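Local coordinates for protein geranylgeranyl Pyrophosphate Synthetase (Geoglobus acetivorans, PDB 5JFQ) that builds geranylgeranyl diphosphate, with smaller amounts of farnesyl diphosphate, by adding isopentenyl diphosphate units to dimethylallyl diphosphate in a magnesium-dependent reaction, at residues I67-A72 against E121-S126; V134-K139 against A184-V189. One frame throughout, in Å; residues are numbered along the deposited sequence.

Overall arrangement
Both contacts belong to the all-helical polyprenyl synthase fold and lie on the same side of the chain's centre, with their own centres about 11 Å apart. Contact 1 joins helix 67-88 to the C-terminal end of helix 105-123 and the turn after it. Contact 2 joins the next two long helices, 130-159 and 165-190. Both are largely buried. They share an apolar seam, where Leu123 packs on Val137 and Ile186, and Ile186 also touches Ala69. Their outer sides differ. At its more open side contact 1 has a histidine and a methionine. Contact 2 is edged by the long chains of Arg135 and Lys139. Both also reach the second subunit.

Contact 1 (I67-A72 against E121-S126)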
ATOM      1  N   ILE B  67       6.755   3.141 -20.373  1.00 52.50           N
ATOM      2  CA  ILE B  67       6.555   1.747 -20.011  1.00 52.54           C
ATOM      3  C   ILE B  67       6.535   1.576 -18.493  1.00 56.90           C
ATOM      4  O   ILE B  67       5.761   0.761 -17.962  1.00 57.03           O
ATOM      5  CB  ILE B  67       7.616   0.861 -20.686  1.00 49.50           C
ATOM      6  CG1 ILE B  67       7.271  -0.608 -20.481  1.00 56.35           C
ATOM      7  CG2 ILE B  67       9.002   1.133 -20.120  1.00 60.06           C
ATOM      8  CD1 ILE B  67       6.152  -1.095 -21.369  1.00 60.63           C
ATOM      9  N   HIS B  68       7.355   2.349 -17.767  1.00 48.74           N
ATOM     10  CA  HIS B  68       7.407   2.188 -16.319  1.00 48.93           C
ATOM     11  C   HIS B  68       6.071   2.587 -15.680  1.00 55.31           C
ATOM     12  O   HIS B  68       5.541   1.865 -14.820  1.00 53.51           O
ATOM     13  CB  HIS B  68       8.574   2.994 -15.741  1.00 50.47           C
ATOM     14  CG  HIS B  68       9.929   2.488 -16.152  1.00 58.20           C
ATOM     15  ND1 HIS B  68      10.626   1.538 -15.432  1.00 60.56           N
ATOM     16  CD2 HIS B  68      10.718   2.804 -17.211  1.00 51.34           C
ATOM     17  CE1 HIS B  68      11.779   1.284 -16.031  1.00 53.03           C
ATOM     18  NE2 HIS B  68      11.854   2.037 -17.115  1.00 52.82           N
ATOM     19  N   ALA B  69       5.490   3.706 -16.125  1.00 49.57           N
ATOM     20  CA  ALA B  69       4.138   4.058 -15.712  1.00 48.01           C
ATOM     21  C   ALA B  69       3.113   3.022 -16.164  1.00 52.70           C
ATOM     22  O   ALA B  69       2.104   2.804 -15.479  1.00 52.30           O
ATOM     23  CB  ALA B  69       3.771   5.422 -16.263  1.00 49.29           C
ATOM     24  N   ALA B  70       3.329   2.382 -17.309  1.00 50.59           N
ATOM     25  CA  ALA B  70       2.411   1.320 -17.691  1.00 52.57           C
ATOM     26  C   ALA B  70       2.538   0.141 -16.733  1.00 53.25           C
ATOM     27  O   ALA B  70       1.536  -0.373 -16.225  1.00 50.97           O
ATOM     28  CB  ALA B  70       2.660   0.887 -19.134  1.00 52.04           C
ATOM     29  N   ILE B  71       3.766  -0.291 -16.460  1.00 54.01           N
ATOM     30  CA  ILE B  71       3.937  -1.382 -15.514  1.00 52.68           C
ATOM     31  C   ILE B  71       3.458  -0.962 -14.128  1.00 55.43           C
ATOM     32  O   ILE B  71       2.875  -1.772 -13.396  1.00 57.11           O
ATOM     33  CB  ILE B  71       5.408  -1.844 -15.520  1.00 55.56           C
ATOM     34  CG1 ILE B  71       5.775  -2.337 -16.919  1.00 56.02           C
ATOM     35  CG2 ILE B  71       5.669  -2.937 -14.484  1.00 51.32           C
ATOM     36  CD1 ILE B  71       4.746  -3.295 -17.507  1.00 59.72           C
ATOM     37  N   ALA B  72       3.647   0.308 -13.756  1.00 50.62           N
ATOM     38  CA  ALA B  72       3.280   0.712 -12.402  1.00 52.38           C
ATOM     39  C   ALA B  72       1.779   0.650 -12.198  1.00 52.06           C
ATOM     40  O   ALA B  72       1.306   0.173 -11.162  1.00 51.23           O
ATOM     41  CB  ALA B  72       3.794   2.115 -12.090  1.00 48.06           C
ATOM     42  N   GLU B 121       7.907   2.171  -6.846  1.00 43.72           N
ATOM     43  CA  GLU B 121       9.311   2.090  -7.206  1.00 43.25           C
ATOM     44  C   GLU B 121       9.468   2.017  -8.714  1.00 50.87           C
ATOM     45  O   GLU B 121      10.412   2.586  -9.279  1.00 49.07           O
ATOM     46  CB  GLU B 121       9.981   0.889  -6.547  1.00 44.28           C
ATOM     47  CG  GLU B 121      11.446   0.800  -6.874  1.00 49.84           C
ATOM     48  CD  GLU B 121      12.114  -0.445  -6.357  1.00 52.57           C
ATOM     49  OE1 GLU B 121      11.453  -1.249  -5.677  1.00 50.76           O
ATOM     50  OE2 GLU B 121      13.318  -0.614  -6.641  1.00 60.90           O
ATOM     51  N   ILE B 122       8.544   1.338  -9.391  1.00 51.52           N
ATOM     52  CA  ILE B 122       8.655   1.240 -10.839  1.00 51.87           C
ATOM     53  C   ILE B 122       8.328   2.582 -11.488  1.00 49.67           C
ATOM     54  O   ILE B 122       9.081   3.073 -12.333  1.00 49.31           O
ATOM     55  CB  ILE B 122       7.773   0.101 -11.362  1.00 48.17           C
ATOM     56  CG1 ILE B 122       8.361  -1.230 -10.882  1.00 47.54           C
ATOM     57  CG2 ILE B 122       7.684   0.170 -12.887  1.00 49.52           C
ATOM     58  CD1 ILE B 122       7.387  -2.411 -10.975  1.00 50.91           C
ATOM     59  N   LEU B 123       7.220   3.207 -11.075  1.00 46.57           N
ATOM     60  CA  LEU B 123       6.879   4.530 -11.583  1.00 47.33           C
ATOM     61  C   LEU B 123       8.073   5.472 -11.519  1.00 49.10           C
ATOM     62  O   LEU B 123       8.364   6.177 -12.488  1.00 50.78           O
ATOM     63  CB  LEU B 123       5.703   5.117 -10.802  1.00 42.48           C
ATOM     64  CG  LEU B 123       5.319   6.554 -11.172  1.00 45.29           C
ATOM     65  CD1 LEU B 123       4.979   6.652 -12.632  1.00 43.11           C
ATOM     66  CD2 LEU B 123       4.140   7.006 -10.350  1.00 45.72           C
ATOM     67  N   SER B 124       8.793   5.466 -10.395  1.00 49.42           N
ATOM     68  CA  SER B 124       9.891   6.386 -10.147  1.00 43.79           C
ATOM     69  C   SER B 124      11.082   6.134 -11.054  1.00 46.45           C
ATOM     70  O   SER B 124      11.976   6.986 -11.119  1.00 49.14           O
ATOM     71  CB  SER B 124      10.334   6.298  -8.683  1.00 41.52           C
ATOM     72  OG  SER B 124      11.211   5.194  -8.475  1.00 48.01           O
ATOM     73  N   MET B 125      11.127   4.990 -11.731  1.00 46.92           N
ATOM     74  CA  MET B 125      12.190   4.708 -12.684  1.00 46.95           C
ATOM     75  C   MET B 125      11.987   5.410 -14.017  1.00 49.52           C
ATOM     76  O   MET B 125      12.820   5.239 -14.912  1.00 48.64           O
ATOM     77  CB  MET B 125      12.293   3.211 -12.954  1.00 43.65           C
ATOM     78  CG  MET B 125      12.485   2.352 -11.748  1.00 47.05           C
ATOM     79  SD  MET B 125      12.405   0.619 -12.249  1.00 57.40           S
ATOM     80  CE  MET B 125      12.264  -0.190 -10.666  1.00 51.23           C
ATOM     81  N   SER B 126      10.906   6.171 -14.179  1.00 45.65           N
ATOM     82  CA  SER B 126      10.540   6.661 -15.500  1.00 49.26           C
ATOM     83  C   SER B 126      11.616   7.574 -16.082  1.00 49.00           C
ATOM     84  O   SER B 126      12.243   8.363 -15.371  1.00 48.67           O
ATOM     85  CB  SER B 126       9.204   7.395 -15.442  1.00 47.59           C
ATOM     86  OG  SER B 126       8.134   6.470 -15.347  1.00 51.15           O
TER
HETATM   87  O   HOH W   1       7.312   5.408 -17.390  1.00 47.64           O
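Ala72 and Leu123 meet CB to CB at 3.8 Å in the buried half of this contact, within the all-helical polyprenyl synthase fold. Here the start of helix 67-88 packs on the last turn of helix 105-123. Ile71 and Ile122 add to the apolar side, with CG2 of Ile71 3.9 Å from CD1 of Ile122. Ile122 CG2 also lies against the backbone of His68. Leu123 reaches Ala69, its CD1 4.0 Å from Ala69 CB. Ile186 of helix 165-190 covers this corner too.

The other half is more open to solvent: His68 is partly exposed and Met125 exposed. The chain leaves the helix in a type I turn from Leu123 to Ser126, and His68 lies against it. Its ring turns to the side of the backbone N (chi1 -66°), which sets it against Met125, with His68 ND1 3.4 Å from Met125 CB. The Met125 side chain crosses it at about a right angle, and its sulfur stands oblique to the ring. Replacing His68 by an alanine removes the ring and would probably leave Met125 and the turn without their cover on this side. A water oxygen accepts from Ala69 N at 2.8 Å. Met125 O lies 3.9 Å above the His68 ring plane, over its centre.

Contact 2 (V134-K139 against A184-V189); sequences VRAVSK and ASIPAV
Two long neighbours of the polyprenyl synthase helical fold, helix 130-159 and helix 165-190, run antiparallel here, and Val189 carries most of the contact from its side. The short segments cross at 155°, with their axes 9.6 Å apart at closest approach. The nearest backbone pair is Ala136 and Val189, whose CA atoms are 6.2 Å apart.

Val189 points at the facing helix and packs its two methyls on Arg135, Ala136 and Lys139. With chi1 at -176°, CG1 swings away from the backbone N of Val189 and lies 3.8 Å from Arg135 CB. It also rests close to the backbone N of Ala136. Arg135 bends at chi3 and brings its guanidinium round, so that the same methyl sits over the centre of one face, 3.8 Å above the plane. The aliphatic part of Lys139 touches both branches, its CD 3.7 Å from Val189 CG2.

Deeper in the pair, the small Ala136 faces the end of Ile186. Ile186 is fully extended, and its CD1 reaches to 3.9 Å from Ala136 CB. Thr52 of helix 47-58 also touches Ile186. On the far side of helix 130-159, Val137 meets Val137 of the second subunit.

Lys139 NZ forms a salt bridge with Glu198 of helix 195-221. Arg135 NH1 makes a weak hydrogen bond to Asn132 OD1 on its own helix. Between the two segments the contact is packing of methyls, aliphatic chains and a guanidinium face. The two cationic residues thus serve it with carbon chains and a flat group, while the lysine charge is paired with Glu198, outside the two segments.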
ATOM      1  N   VAL B 134       7.365  13.368 -10.094  1.00 47.17           N
ATOM      2  CA  VAL B 134       6.759  13.755  -8.822  1.00 46.32           C
ATOM      3  C   VAL B 134       5.258  13.933  -8.983  1.00 45.13           C
ATOM      4  O   VAL B 134       4.465  13.315  -8.267  1.00 44.40           O
ATOM      5  CB  VAL B 134       7.421  15.026  -8.269  1.00 40.11           C
ATOM      6  CG1 VAL B 134       6.657  15.501  -7.042  1.00 36.12           C
ATOM      7  CG2 VAL B 134       8.851  14.741  -7.917  1.00 38.95           C
ATOM      8  N   ARG B 135       4.846  14.754  -9.950  1.00 44.17           N
ATOM      9  CA  ARG B 135       3.422  14.907 -10.223  1.00 45.93           C
ATOM     10  C   ARG B 135       2.752  13.570 -10.535  1.00 45.48           C
ATOM     11  O   ARG B 135       1.615  13.338 -10.118  1.00 47.06           O
ATOM     12  CB  ARG B 135       3.209  15.894 -11.361  1.00 48.13           C
ATOM     13  CG  ARG B 135       3.341  17.345 -10.928  1.00 52.31           C
ATOM     14  CD  ARG B 135       3.385  18.278 -12.133  1.00 51.66           C
ATOM     15  NE  ARG B 135       2.222  18.138 -13.012  1.00 52.25           N
ATOM     16  CZ  ARG B 135       2.298  17.969 -14.332  1.00 57.16           C
ATOM     17  NH1 ARG B 135       3.484  17.922 -14.943  1.00 54.06           N
ATOM     18  NH2 ARG B 135       1.185  17.871 -15.047  1.00 52.70           N
ATOM     19  N   ALA B 136       3.435  12.678 -11.255  1.00 45.88           N
ATOM     20  CA  ALA B 136       2.853  11.377 -11.565  1.00 43.33           C
ATOM     21  C   ALA B 136       2.700  10.537 -10.311  1.00 48.42           C
ATOM     22  O   ALA B 136       1.697   9.831 -10.147  1.00 49.23           O
ATOM     23  CB  ALA B 136       3.701  10.628 -12.591  1.00 42.90           C
ATOM     24  N   VAL B 137       3.685  10.588  -9.417  1.00 47.17           N
ATOM     25  CA  VAL B 137       3.550   9.856  -8.165  1.00 45.70           C
ATOM     26  C   VAL B 137       2.390  10.418  -7.345  1.00 45.42           C
ATOM     27  O   VAL B 137       1.573   9.665  -6.795  1.00 46.88           O
ATOM     28  CB  VAL B 137       4.884   9.891  -7.397  1.00 44.63           C
ATOM     29  CG1 VAL B 137       4.685   9.483  -5.945  1.00 40.36           C
ATOM     30  CG2 VAL B 137       5.899   8.997  -8.083  1.00 42.20           C
ATOM     31  N   SER B 138       2.273  11.746  -7.295  1.00 42.93           N
ATOM     32  CA  SER B 138       1.211  12.386  -6.528  1.00 44.08           C
ATOM     33  C   SER B 138      -0.173  12.017  -7.059  1.00 50.01           C
ATOM     34  O   SER B 138      -1.102  11.731  -6.279  1.00 47.48           O
ATOM     35  CB  SER B 138       1.397  13.900  -6.564  1.00 42.92           C
ATOM     36  OG  SER B 138       0.285  14.550  -5.982  1.00 46.69           O
ATOM     37  N   LYS B 139      -0.324  12.024  -8.388  1.00 45.64           N
ATOM     38  CA  LYS B 139      -1.612  11.729  -8.999  1.00 44.25           C
ATOM     39  C   LYS B 139      -1.983  10.255  -8.846  1.00 45.64           C
ATOM     40  O   LYS B 139      -3.131   9.931  -8.516  1.00 46.47           O
ATOM     41  CB  LYS B 139      -1.574  12.168 -10.457  1.00 43.91           C
ATOM     42  CG  LYS B 139      -1.531  13.710 -10.601  1.00 46.17           C
ATOM     43  CD  LYS B 139      -1.077  14.152 -11.995  1.00 45.10           C
ATOM     44  CE  LYS B 139      -0.909  15.671 -12.104  1.00 46.67           C
ATOM     45  NZ  LYS B 139      -2.174  16.458 -12.225  1.00 49.96           N
ATOM     46  N   ALA B 184      -4.499   6.641 -19.086  1.00 60.80           N
ATOM     47  CA  ALA B 184      -4.413   7.557 -20.218  1.00 62.66           C
ATOM     48  C   ALA B 184      -3.823   8.898 -19.810  1.00 60.62           C
ATOM     49  O   ALA B 184      -3.090   9.523 -20.587  1.00 56.46           O
ATOM     50  CB  ALA B 184      -5.803   7.759 -20.833  1.00 58.35           C
ATOM     51  N   SER B 185      -4.132   9.344 -18.596  1.00 59.45           N
ATOM     52  CA  SER B 185      -3.655  10.639 -18.146  1.00 56.12           C
ATOM     53  C   SER B 185      -2.142  10.661 -18.034  1.00 57.30           C
ATOM     54  O   SER B 185      -1.510  11.652 -18.406  1.00 59.77           O
ATOM     55  CB  SER B 185      -4.280  10.983 -16.798  1.00 60.08           C
ATOM     56  OG  SER B 185      -4.841  12.273 -16.819  1.00 59.72           O
ATOM     57  N   ILE B 186      -1.536   9.583 -17.541  1.00 58.53           N
ATOM     58  CA  ILE B 186      -0.186   9.701 -16.990  1.00 55.40           C
ATOM     59  C   ILE B 186       0.862  10.059 -18.043  1.00 56.98           C
ATOM     60  O   ILE B 186       1.809  10.782 -17.698  1.00 55.78           O
ATOM     61  CB  ILE B 186       0.213   8.449 -16.181  1.00 53.07           C
ATOM     62  CG1 ILE B 186       1.378   8.794 -15.238  1.00 54.32           C
ATOM     63  CG2 ILE B 186       0.533   7.239 -17.053  1.00 49.31           C
ATOM     64  CD1 ILE B 186       1.863   7.625 -14.381  1.00 49.95           C
ATOM     65  N   PRO B 187       0.761   9.642 -19.318  1.00 58.40           N
ATOM     66  CA  PRO B 187       1.766  10.130 -20.283  1.00 56.92           C
ATOM     67  C   PRO B 187       1.692  11.635 -20.494  1.00 58.93           C
ATOM     68  O   PRO B 187       2.731  12.279 -20.710  1.00 57.17           O
ATOM     69  CB  PRO B 187       1.443   9.350 -21.570  1.00 55.83           C
ATOM     70  CG  PRO B 187       0.628   8.190 -21.141  1.00 56.93           C
ATOM     71  CD  PRO B 187      -0.171   8.700 -19.969  1.00 56.66           C
ATOM     72  N   ALA B 188       0.494  12.220 -20.427  1.00 54.21           N
ATOM     73  CA  ALA B 188       0.382  13.672 -20.459  1.00 54.54           C
ATOM     74  C   ALA B 188       1.064  14.301 -19.261  1.00 56.46           C
ATOM     75  O   ALA B 188       1.605  15.410 -19.360  1.00 62.51           O
ATOM     76  CB  ALA B 188      -1.083  14.094 -20.502  1.00 57.39           C
ATOM     77  N   VAL B 189       1.040  13.620 -18.121  1.00 54.27           N
ATOM     78  CA  VAL B 189       1.731  14.146 -16.957  1.00 54.40           C
ATOM     79  C   VAL B 189       3.228  13.962 -17.111  1.00 53.86           C
ATOM     80  O   VAL B 189       4.008  14.884 -16.851  1.00 55.25           O
ATOM     81  CB  VAL B 189       1.223  13.477 -15.674  1.00 53.82           C
ATOM     82  CG1 VAL B 189       1.897  14.111 -14.464  1.00 50.26           C
ATOM     83  CG2 VAL B 189      -0.277  13.601 -15.591  1.00 56.67           C
TER